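Local coordinates for enoyl-CoA hydratase/isomerase family protein (PDB 4FN7) that probably acts on acyl-CoA thioesters in lipid metabolism as an enoyl-CoA hydratase or isomerase of the crotonase superfamily, at residues I13-M18 with R187-A192; F110-S113 with H117-A120. All coordinates share one frame; numbering follows the deposited sequence.

Contact 1. Residues I13-M18 with R187-A192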
ATOM      1  N   ILE A  13      26.667  -5.850 -16.593  1.00 14.02           N
ATOM      2  CA  ILE A  13      26.270  -6.087 -15.209  1.00 14.65           C
ATOM      3  C   ILE A  13      27.381  -6.665 -14.340  1.00 13.74           C
ATOM      4  O   ILE A  13      28.377  -7.191 -14.837  1.00 15.45           O
ATOM      5  CB  ILE A  13      25.020  -7.000 -15.119  1.00 14.94           C
ATOM      6  CG1 ILE A  13      25.358  -8.438 -15.525  1.00 15.88           C
ATOM      7  CG2 ILE A  13      23.888  -6.426 -15.959  1.00 16.28           C
ATOM      8  CD1 ILE A  13      24.204  -9.413 -15.346  1.00 17.04           C
ATOM      9  N   ALA A  14      27.209  -6.532 -13.030  1.00 13.00           N
ATOM     10  CA  ALA A  14      28.036  -7.243 -12.069  1.00 13.59           C
ATOM     11  C   ALA A  14      27.143  -8.229 -11.334  1.00 11.79           C
ATOM     12  O   ALA A  14      26.015  -7.894 -10.966  1.00 14.51           O
ATOM     13  CB  ALA A  14      28.677  -6.276 -11.086  1.00 16.59           C
ATOM     14  N   VAL A  15      27.635  -9.451 -11.152  1.00 10.73           N
ATOM     15  CA  VAL A  15      26.928 -10.461 -10.378  1.00 11.58           C
ATOM     16  C   VAL A  15      27.672 -10.693  -9.076  1.00 10.84           C
ATOM     17  O   VAL A  15      28.849 -11.054  -9.073  1.00 11.82           O
ATOM     18  CB  VAL A  15      26.796 -11.785 -11.145  1.00 12.84           C
ATOM     19  CG1 VAL A  15      25.986 -12.790 -10.334  1.00 14.22           C
ATOM     20  CG2 VAL A  15      26.148 -11.537 -12.502  1.00 15.11           C
ATOM     21  N   ILE A  16      26.971 -10.462  -7.972  1.00 10.36           N
ATOM     22  CA  ILE A  16      27.515 -10.600  -6.635  1.00 10.52           C
ATOM     23  C   ILE A  16      26.777 -11.760  -5.980  1.00 10.65           C
ATOM     24  O   ILE A  16      25.556 -11.722  -5.827  1.00 12.76           O
ATOM     25  CB  ILE A  16      27.294  -9.293  -5.840  1.00 10.72           C
ATOM     26  CG1 ILE A  16      28.064  -8.134  -6.496  1.00 12.58           C
ATOM     27  CG2 ILE A  16      27.663  -9.462  -4.370  1.00 12.59           C
ATOM     28  CD1 ILE A  16      27.834  -6.780  -5.822  1.00 15.39           C
ATOM     29  N   SER A  17      27.504 -12.813  -5.633  1.00 10.78           N
ATOM     30  CA  SER A  17      26.876 -14.026  -5.126  1.00 11.85           C
ATOM     31  C   SER A  17      27.338 -14.351  -3.721  1.00 10.97           C
ATOM     32  O   SER A  17      28.541 -14.447  -3.456  1.00 12.29           O
ATOM     33  CB  SER A  17      27.176 -15.207  -6.048  1.00 14.26           C
ATOM     34  OG  SER A  17      26.453 -15.093  -7.255  1.00 16.28           O
ATOM     35  N   MET A  18      26.366 -14.526  -2.827  1.00 10.97           N
ATOM     36  CA  MET A  18      26.637 -14.929  -1.457  1.00 11.24           C
ATOM     37  C   MET A  18      26.653 -16.443  -1.350  1.00 10.71           C
ATOM     38  O   MET A  18      25.688 -17.113  -1.736  1.00 10.89           O
ATOM     39  CB  MET A  18      25.554 -14.384  -0.522  1.00 12.06           C
ATOM     40  CG  MET A  18      25.514 -12.869  -0.405  1.00 13.08           C
ATOM     41  SD  MET A  18      24.222 -12.323   0.734  1.00 13.25           S
ATOM     42  CE  MET A  18      22.752 -12.719  -0.214  1.00 12.95           C
ATOM     43  N   ARG A 187      17.196 -15.294 -15.072  1.00 13.42           N
ATOM     44  CA  ARG A 187      16.141 -14.308 -15.252  1.00 13.35           C
ATOM     45  C   ARG A 187      16.517 -12.986 -14.574  1.00 12.94           C
ATOM     46  O   ARG A 187      16.293 -11.912 -15.130  1.00 13.68           O
ATOM     47  CB  ARG A 187      14.807 -14.839 -14.732  1.00 15.25           C
ATOM     48  CG  ARG A 187      13.692 -13.828 -14.764  1.00 17.21           C
ATOM     49  CD  ARG A 187      13.417 -13.286 -16.163  1.00 19.28           C
ATOM     50  NE  ARG A 187      12.538 -12.134 -16.037  1.00 21.54           N
ATOM     51  CZ  ARG A 187      12.626 -11.021 -16.752  1.00 20.85           C
ATOM     52  NH1 ARG A 187      13.546 -10.897 -17.699  1.00 20.63           N
ATOM     53  NH2 ARG A 187      11.777 -10.031 -16.518  1.00 23.10           N
ATOM     54  N   ALA A 188      17.094 -13.063 -13.379  1.00 11.76           N
ATOM     55  CA  ALA A 188      17.586 -11.864 -12.704  1.00 11.50           C
ATOM     56  C   ALA A 188      18.616 -11.129 -13.568  1.00 10.78           C
ATOM     57  O   ALA A 188      18.577  -9.904 -13.677  1.00 11.15           O
ATOM     58  CB  ALA A 188      18.180 -12.211 -11.335  1.00 12.23           C
ATOM     59  N   GLU A 189      19.528 -11.878 -14.183  1.00 10.83           N
ATOM     60  CA  GLU A 189      20.545 -11.276 -15.035  0.66 12.27           C
ATOM     61  C   GLU A 189      19.935 -10.656 -16.289  1.00 11.72           C
ATOM     62  O   GLU A 189      20.343  -9.573 -16.709  1.00 12.39           O
ATOM     63  CB  GLU A 189      21.623 -12.305 -15.384  0.66 14.18           C
ATOM     64  CG  GLU A 189      22.484 -12.667 -14.185  0.66 15.39           C
ATOM     65  CD  GLU A 189      23.306 -13.919 -14.388  0.66 17.55           C
ATOM     66  OE1 GLU A 189      23.042 -14.653 -15.363  0.66 20.09           O
ATOM     67  OE2 GLU A 189      24.213 -14.168 -13.563  0.66 18.01           O
ATOM     68  N   GLU A 190      18.951 -11.336 -16.868  1.00 12.80           N
ATOM     69  CA  GLU A 190      18.238 -10.815 -18.031  1.00 13.37           C
ATOM     70  C   GLU A 190      17.555  -9.492 -17.679  1.00 11.91           C
ATOM     71  O   GLU A 190      17.643  -8.513 -18.422  1.00 13.31           O
ATOM     72  CB  GLU A 190      17.207 -11.834 -18.526  1.00 15.89           C
ATOM     73  CG  GLU A 190      16.495 -11.435 -19.805  1.00 18.41           C
ATOM     74  CD  GLU A 190      15.518 -12.494 -20.277  1.00 23.71           C
ATOM     75  OE1 GLU A 190      14.648 -12.905 -19.480  1.00 26.03           O
ATOM     76  OE2 GLU A 190      15.623 -12.927 -21.444  1.00 28.58           O
ATOM     77  N   ALA A 191      16.879  -9.466 -16.533  1.00 12.10           N
ATOM     78  CA  ALA A 191      16.184  -8.267 -16.089  1.00 11.74           C
ATOM     79  C   ALA A 191      17.180  -7.133 -15.845  1.00 11.78           C
ATOM     80  O   ALA A 191      16.942  -5.995 -16.253  1.00 11.85           O
ATOM     81  CB  ALA A 191      15.372  -8.556 -14.829  1.00 12.16           C
ATOM     82  N   ALA A 192      18.292  -7.447 -15.184  1.00 10.54           N
ATOM     83  CA  ALA A 192      19.335  -6.457 -14.941  1.00 11.17           C
ATOM     84  C   ALA A 192      19.853  -5.854 -16.254  1.00 11.56           C
ATOM     85  O   ALA A 192      20.014  -4.636 -16.357  1.00 11.75           O
ATOM     86  CB  ALA A 192      20.469  -7.066 -14.141  1.00 11.53           C
TER
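Ile13 reaches from the strand to the helix with two different branches. Its CG2 meets Ala192 CB at 3.9 Å, while CD1, at the end of the longer arm, lies against the aliphatic stem of Glu189, with Ile13 CD1 3.9 Å from Glu189 CG. With CG1 between the backbone N and the carbonyl carbon (chi1 70°) and CD1 extended beyond it, the long arm points at Glu189 while CG2, beside the backbone N, is turned to Ala192. Two residues on, Val15 offers its methyls to the other end of the same glutamate: Val15 CG2 is 3.4 Å from Glu189 OE2. The extended Glu189 chain lays CB and CG beside Ile13 CD1 and takes the carboxylate on to Val15, crossing both strand side chains at roughly a right angle. OE2 is answered by a salt bridge to Lys10. Glu189 has two conformers, and its contacts and this bridge belong to the one described. Further out, Ile13 and Ala192 both rest on Ala48 and Val50 of strand 48-52; one turn earlier, Ala188 packs on Val97 and Ala99 of strand 96-100, and Ala192 also reaches Val97. The axes of the two segments, 9.5 Å apart at closest, run roughly antiparallel, 149° between their directions. This is a helix lying on one face of the central beta sheet, as in the layered alpha/beta core of the crotonase fold.

Contact 2. Residues F110-S113 with H117-A120; sequences FLLS and HRVA
A tight helix-to-strand connection of the crotonase core brings the C-terminal end of helix 107-112 close to strand 117-120, the next strand of the central sheet. Arg118 makes the contact almost alone. Its aliphatic stem runs past the last carbonyl of the helix, with Arg118 CD 3.1 Å and Arg118 CG 3.3 Å from Leu112 O, a close approach of methylenes to a backbone oxygen. The stem leaves with CG beside the backbone N and anti to the carbonyl carbon (chi1 -58°), then bends at chi3 (-64°), which carries the guanidinium alongside Ser113; Arg118 NH1 is 4.1 Å from Ser113 CA. Leu112 adds a looser apolar touch, CD1 to Arg118 CB at 4.2 Å, and its side chain also packs on Met98 and Cys100 of the adjoining strand 96-100.

The buried guanidinium is held from several sides. NE forms a salt bridge with Asp176, NH1 donates to the carbonyl of Gly173, and NH2 bonds to Ser152 of a second subunit, linking this turn to the subunit interface. Arg148 also lies near NE, a second positive charge close by. Ser113 OG is tied back to the carbonyl of Ala109, one turn earlier in the helix. The remaining link between the segments is a water that accepts from Arg118 NH1 at 2.8 Å and donates to Ser113 OG, also at 2.8 Å.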
ATOM      1  N   PHE A 110      15.186  -8.316   4.595  1.00  8.83           N
ATOM      2  CA  PHE A 110      15.389  -6.869   4.506  1.00  8.86           C
ATOM      3  C   PHE A 110      16.335  -6.542   3.351  1.00  9.16           C
ATOM      4  O   PHE A 110      16.089  -5.611   2.592  1.00 10.01           O
ATOM      5  CB  PHE A 110      15.915  -6.286   5.826  1.00  9.54           C
ATOM      6  CG  PHE A 110      15.123  -6.714   7.036  1.00 10.55           C
ATOM      7  CD1 PHE A 110      13.771  -7.009   6.935  1.00 11.22           C
ATOM      8  CD2 PHE A 110      15.742  -6.845   8.266  1.00 11.26           C
ATOM      9  CE1 PHE A 110      13.048  -7.432   8.052  1.00 10.95           C
ATOM     10  CE2 PHE A 110      15.029  -7.269   9.385  1.00 11.82           C
ATOM     11  CZ  PHE A 110      13.680  -7.560   9.273  1.00 12.54           C
ATOM     12  N   LEU A 111      17.408  -7.315   3.219  1.00  9.50           N
ATOM     13  CA  LEU A 111      18.317  -7.151   2.088  1.00 10.04           C
ATOM     14  C   LEU A 111      17.575  -7.355   0.763  1.00  8.59           C
ATOM     15  O   LEU A 111      17.708  -6.560  -0.181  1.00  9.63           O
ATOM     16  CB  LEU A 111      19.473  -8.143   2.212  1.00 10.43           C
ATOM     17  CG  LEU A 111      20.475  -8.169   1.060  1.00 12.39           C
ATOM     18  CD1 LEU A 111      21.124  -6.816   0.903  1.00 14.96           C
ATOM     19  CD2 LEU A 111      21.530  -9.237   1.291  1.00 13.65           C
ATOM     20  N   LEU A 112      16.803  -8.429   0.679  1.00  9.39           N
ATOM     21  CA  LEU A 112      16.039  -8.724  -0.527  1.00  9.01           C
ATOM     22  C   LEU A 112      15.182  -7.516  -0.920  1.00  8.63           C
ATOM     23  O   LEU A 112      15.064  -7.168  -2.099  1.00  9.15           O
ATOM     24  CB  LEU A 112      15.145  -9.945  -0.287  1.00 10.08           C
ATOM     25  CG  LEU A 112      14.243 -10.396  -1.434  1.00 11.13           C
ATOM     26  CD1 LEU A 112      15.072 -10.859  -2.612  1.00 13.90           C
ATOM     27  CD2 LEU A 112      13.304 -11.499  -0.962  1.00 11.92           C
ATOM     28  N   SER A 113      14.612  -6.862   0.088  1.00  8.52           N
ATOM     29  CA  SER A 113      13.684  -5.753  -0.090  1.00  8.88           C
ATOM     30  C   SER A 113      14.366  -4.462  -0.541  1.00  8.52           C
ATOM     31  O   SER A 113      13.701  -3.447  -0.725  1.00  9.48           O
ATOM     32  CB  SER A 113      12.915  -5.501   1.217  1.00 10.61           C
ATOM     33  OG  SER A 113      12.193  -6.655   1.627  1.00 10.96           O
ATOM     34  N   HIS A 117      14.220  -4.795  -8.382  1.00  8.64           N
ATOM     35  CA  HIS A 117      13.441  -5.911  -8.905  1.00  8.09           C
ATOM     36  C   HIS A 117      13.924  -7.168  -8.204  1.00  8.02           C
ATOM     37  O   HIS A 117      15.131  -7.376  -8.056  1.00  9.14           O
ATOM     38  CB  HIS A 117      13.643  -6.041 -10.421  1.00  9.09           C
ATOM     39  CG  HIS A 117      12.758  -7.061 -11.066  1.00  9.83           C
ATOM     40  ND1 HIS A 117      11.387  -6.930 -11.122  1.00 11.04           N
ATOM     41  CD2 HIS A 117      13.051  -8.229 -11.686  1.00 11.13           C
ATOM     42  CE1 HIS A 117      10.874  -7.976 -11.746  1.00 11.87           C
ATOM     43  NE2 HIS A 117      11.862  -8.782 -12.096  1.00 11.82           N
ATOM     44  N   ARG A 118      12.979  -8.008  -7.785  1.00  8.31           N
ATOM     45  CA  ARG A 118      13.275  -9.161  -6.939  1.00  8.28           C
ATOM     46  C   ARG A 118      12.626 -10.411  -7.516  1.00  9.77           C
ATOM     47  O   ARG A 118      11.408 -10.462  -7.670  1.00  9.41           O
ATOM     48  CB  ARG A 118      12.747  -8.901  -5.526  1.00  9.44           C
ATOM     49  CG  ARG A 118      13.327  -7.644  -4.887  1.00  9.13           C
ATOM     50  CD  ARG A 118      12.426  -7.125  -3.767  1.00 10.64           C
ATOM     51  NE  ARG A 118      11.135  -6.702  -4.294  1.00  9.40           N
ATOM     52  CZ  ARG A 118      10.106  -6.328  -3.544  1.00  9.68           C
ATOM     53  NH1 ARG A 118      10.204  -6.347  -2.217  1.00  9.90           N
ATOM     54  NH2 ARG A 118       8.973  -5.950  -4.118  1.00  9.70           N
ATOM     55  N   VAL A 119      13.448 -11.409  -7.833  1.00  9.90           N
ATOM     56  CA  VAL A 119      12.983 -12.629  -8.476  1.00 10.65           C
ATOM     57  C   VAL A 119      13.160 -13.800  -7.525  1.00 10.40           C
ATOM     58  O   VAL A 119      14.226 -13.948  -6.935  1.00 10.93           O
ATOM     59  CB  VAL A 119      13.801 -12.926  -9.759  1.00 11.51           C
ATOM     60  CG1 VAL A 119      13.225 -14.126 -10.492  1.00 11.93           C
ATOM     61  CG2 VAL A 119      13.816 -11.707 -10.670  1.00 12.14           C
ATOM     62  N   ALA A 120      12.128 -14.632  -7.383  1.00  9.45           N
ATOM     63  CA  ALA A 120      12.225 -15.822  -6.539  1.00  9.04           C
ATOM     64  C   ALA A 120      11.480 -16.980  -7.172  1.00 11.14           C
ATOM     65  O   ALA A 120      10.730 -16.793  -8.122  1.00 13.45           O
ATOM     66  CB  ALA A 120      11.665 -15.538  -5.152  1.00 11.82           C
TER
HETATM   67  O   HOH W   1      11.736  -8.109  -0.688  0.85 11.63           O

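From the N terminus, strand 13-18 comes first, and contact 1 waits for helix 184-195, closing a loop of 168 residues that contains most of the fold. Contact 2 is nested inside that loop and closes a very short one, only three residues separating its segments. The two centres are 12 Å apart and both contacts reach the six-stranded sheet, contact 1 through strand 13-18 and contact 2 through strand 117-120. They also touch directly: Ala191 CB packs on His117 CD2 at 3.9 Å, and Met18 CE meets Leu111 CD2 at 4.0 Å. Together they tie helices 184-195 and 107-112 to the same sheet.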